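Local coordinates for galactose-binding like protein (PDB 7M1A) that binds calcium and, as a SusE-like protein, probably carbohydrate, this chain being its galactose-binding-like domain, at residues H81-M86 / M115-P120. Sequence-based numbering, arbitrary orientation.
Sequences HFYNDM and MENVKP. With EDO (1,2-ethanediol), chain E; EDO (1,2-ethanediol), chain C.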
loop_
_atom_site.group_PDB
_atom_site.type_symbol
_atom_site.label_atom_id
_atom_site.label_comp_id
_atom_site.label_asym_id
_atom_site.label_seq_id
_atom_site.Cartn_x
_atom_site.Cartn_y
_atom_site.Cartn_z
ATOM N N HIS A 81 -16.287 13.659 -13.212
ATOM C CA HIS A 81 -15.063 14.020 -12.508
ATOM C C HIS A 81 -14.364 15.245 -13.090
ATOM O O HIS A 81 -13.524 15.815 -12.421
ATOM C CB HIS A 81 -14.123 12.813 -12.388
ATOM C CG HIS A 81 -14.718 11.724 -11.575
ATOM N ND1 HIS A 81 -15.386 10.733 -12.178
ATOM C CD2 HIS A 81 -14.631 11.403 -10.245
ATOM C CE1 HIS A 81 -15.784 9.841 -11.267
ATOM N NE2 HIS A 81 -15.338 10.216 -10.062
ATOM N N PHE A 82 -14.641 15.669 -14.324
ATOM C CA PHE A 82 -13.923 16.813 -14.877
ATOM C C PHE A 82 -14.343 18.092 -14.134
ATOM O O PHE A 82 -15.525 18.492 -14.182
ATOM C CB PHE A 82 -14.227 16.981 -16.372
ATOM C CG PHE A 82 -13.658 15.941 -17.302
ATOM C CD1 PHE A 82 -12.476 15.293 -17.010
ATOM C CD2 PHE A 82 -14.274 15.641 -18.512
ATOM C CE1 PHE A 82 -11.890 14.407 -17.910
ATOM C CE2 PHE A 82 -13.705 14.741 -19.416
ATOM C CZ PHE A 82 -12.520 14.082 -19.103
ATOM N N TYR A 83 -13.404 18.730 -13.418
ATOM C CA TYR A 83 -13.691 19.938 -12.655
ATOM C C TYR A 83 -14.929 19.744 -11.770
ATOM O O TYR A 83 -15.818 20.637 -11.668
ATOM C CB TYR A 83 -13.914 21.133 -13.605
ATOM C CG TYR A 83 -12.934 21.163 -14.736
ATOM C CD1 TYR A 83 -11.634 21.659 -14.580
ATOM C CD2 TYR A 83 -13.290 20.654 -15.980
ATOM C CE1 TYR A 83 -10.718 21.661 -15.644
ATOM C CE2 TYR A 83 -12.379 20.638 -17.039
ATOM C CZ TYR A 83 -11.106 21.127 -16.877
ATOM O OH TYR A 83 -10.218 21.173 -17.891
ATOM N N ASN A 84 -15.001 18.548 -11.134
ATOM C CA ASN A 84 -16.211 18.204 -10.394
ATOM C C ASN A 84 -15.802 17.115 -9.391
ATOM O O ASN A 84 -14.664 16.628 -9.359
ATOM C CB ASN A 84 -17.285 17.721 -11.398
ATOM C CG ASN A 84 -18.705 18.021 -10.930
ATOM O OD1 ASN A 84 -18.967 18.079 -9.725
ATOM N ND2 ASN A 84 -19.608 18.241 -11.883
ATOM N N ASP A 85 -16.761 16.655 -8.588
ATOM C CA ASP A 85 -16.579 15.496 -7.728
ATOM C C ASP A 85 -15.404 15.805 -6.764
ATOM O O ASP A 85 -15.242 16.958 -6.338
ATOM C CB ASP A 85 -16.476 14.202 -8.562
ATOM C CG ASP A 85 -16.823 12.966 -7.738
ATOM O OD1 ASP A 85 -15.931 12.378 -7.055
ATOM O OD2 ASP A 85 -17.991 12.605 -7.727
HETATM N N MSE A 86 -14.603 14.784 -6.418
HETATM C CA MSE A 86 -13.505 14.996 -5.489
HETATM C C MSE A 86 -12.196 15.218 -6.269
HETATM O O MSE A 86 -11.088 15.068 -5.715
HETATM C CB MSE A 86 -13.341 13.871 -4.469
HETATM C CG MSE A 86 -14.617 13.490 -3.751
HETATM SE SE MSE A 86 -15.540 14.963 -2.853
HETATM C CE MSE A 86 -17.288 14.759 -3.701
HETATM N N MSE A 115 0.180 23.377 -7.314
HETATM C CA MSE A 115 -0.627 23.059 -8.493
HETATM C C MSE A 115 -2.004 23.673 -8.346
HETATM O O MSE A 115 -2.642 23.627 -7.294
HETATM C CB MSE A 115 -0.783 21.527 -8.691
HETATM C CG MSE A 115 0.544 20.825 -8.773
HETATM SE SE MSE A 115 1.572 21.268 -10.411
HETATM C CE MSE A 115 0.341 20.459 -11.709
ATOM N N GLU A 116 -2.499 24.169 -9.484
ATOM C CA GLU A 116 -3.896 24.530 -9.598
ATOM C C GLU A 116 -4.461 23.934 -10.888
ATOM O O GLU A 116 -3.911 24.141 -11.960
ATOM C CB GLU A 116 -4.125 26.052 -9.587
ATOM C CG GLU A 116 -5.628 26.373 -9.781
ATOM C CD GLU A 116 -6.020 27.826 -9.762
ATOM O OE1 GLU A 116 -5.120 28.647 -9.567
ATOM O OE2 GLU A 116 -7.237 28.113 -9.914
ATOM N N ASN A 117 -5.545 23.174 -10.770
ATOM C CA ASN A 117 -6.261 22.694 -11.949
ATOM C C ASN A 117 -7.211 23.830 -12.367
ATOM O O ASN A 117 -8.197 24.142 -11.650
ATOM C CB ASN A 117 -7.095 21.468 -11.572
ATOM C CG ASN A 117 -7.961 20.976 -12.712
ATOM O OD1 ASN A 117 -9.154 20.805 -12.552
ATOM N ND2 ASN A 117 -7.349 20.749 -13.865
ATOM N N VAL A 118 -6.909 24.526 -13.471
ATOM C CA VAL A 118 -7.702 25.663 -13.968
ATOM C C VAL A 118 -8.662 25.156 -15.020
ATOM O O VAL A 118 -8.291 24.369 -15.921
ATOM C CB VAL A 118 -6.773 26.736 -14.550
ATOM C CG1 VAL A 118 -7.589 27.845 -15.204
ATOM C CG2 VAL A 118 -5.797 27.294 -13.533
ATOM N N LYS A 119 -9.924 25.565 -14.824
ATOM C CA LYS A 119 -10.955 25.248 -15.801
ATOM C C LYS A 119 -10.955 26.319 -16.902
ATOM O O LYS A 119 -11.305 27.474 -16.633
ATOM C CB LYS A 119 -12.311 25.220 -15.085
ATOM C CG LYS A 119 -13.468 24.741 -15.945
ATOM C CD LYS A 119 -14.807 24.655 -15.194
ATOM C CE LYS A 119 -15.869 23.817 -15.866
ATOM N NZ LYS A 119 -17.141 23.734 -15.089
ATOM N N PRO A 120 -10.528 25.992 -18.135
ATOM C CA PRO A 120 -10.359 27.000 -19.197
ATOM C C PRO A 120 -11.562 27.930 -19.374
ATOM O O PRO A 120 -11.401 29.148 -19.435
ATOM C CB PRO A 120 -10.143 26.130 -20.462
ATOM C CG PRO A 120 -9.378 24.898 -19.885
ATOM C CD PRO A 120 -10.162 24.638 -18.622
HETATM C C1 EDO E . -17.813 10.703 -4.884
HETATM O O1 EDO E . -16.713 10.502 -5.734
HETATM C C2 EDO E . -19.116 10.658 -5.653
HETATM O O2 EDO E . -18.909 9.583 -6.486
HETATM C C1 EDO C . -16.310 6.696 -8.746
HETATM O O1 EDO C . -15.133 7.070 -9.413
HETATM C C2 EDO C . -16.148 7.469 -7.551
HETATM O O2 EDO C . -16.149 8.850 -7.814
HETATM O O HOH W 1 -10.549 18.449 -13.080
HETATM O O HOH W 2 -8.015 19.931 -16.683
HETATM O O HOH W 3 -16.489 23.316 -12.383
HETATM O O HOH W 4 -17.673 20.931 -13.993
#
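Y83, from the loop between strands 70-74 and 88-96, lays its ring against the side chain of K119 in the loop that follows strand 110-116, and shows how one aromatic residue can join segments 81-86 and 115-120 where water, not a direct hydrogen bond, makes the polar links. Followed outward, K119 stays on this ring for most of its length. Its CB lies 3.7 Å from CD1 of Y83; its CG, put there by a first torsion anti to the backbone N (chi1 -173°), sits over one face, 3.9 Å from the Y83 ring centroid, as a CH-pi contact. The extended chain then takes CD and CE back past CG and CB of Y83, and NZ passes beyond the ring. There I127 O and S123 O accept hydrogen bonds from NZ, which also donates to a water that hydrogen-bonds in turn to Y83 O.

N117 meets the ring differently: its amide plane is only 9° from that of Y83, and OD1 lies 3.3 Å from Y83 CD1. Water ties the pair twice, one molecule linking Y83 N to N117 OD1, another spanning Y83 OH and N117 ND2. W162 NE1 and D140 OD1 hold the two ends of the amide, which should fix its rotation. At the ring's far end, P120 CD lies 3.5 Å from Y83 OH, and the hydroxyl is hydrogen-bonded to D132 O of helix 130-138.

Y83 is the third residue of a type II beta turn from H81 to N84, packing loops beside a helix at the edge of the antiparallel beta-sandwich expected of a galactose-binding-like domain.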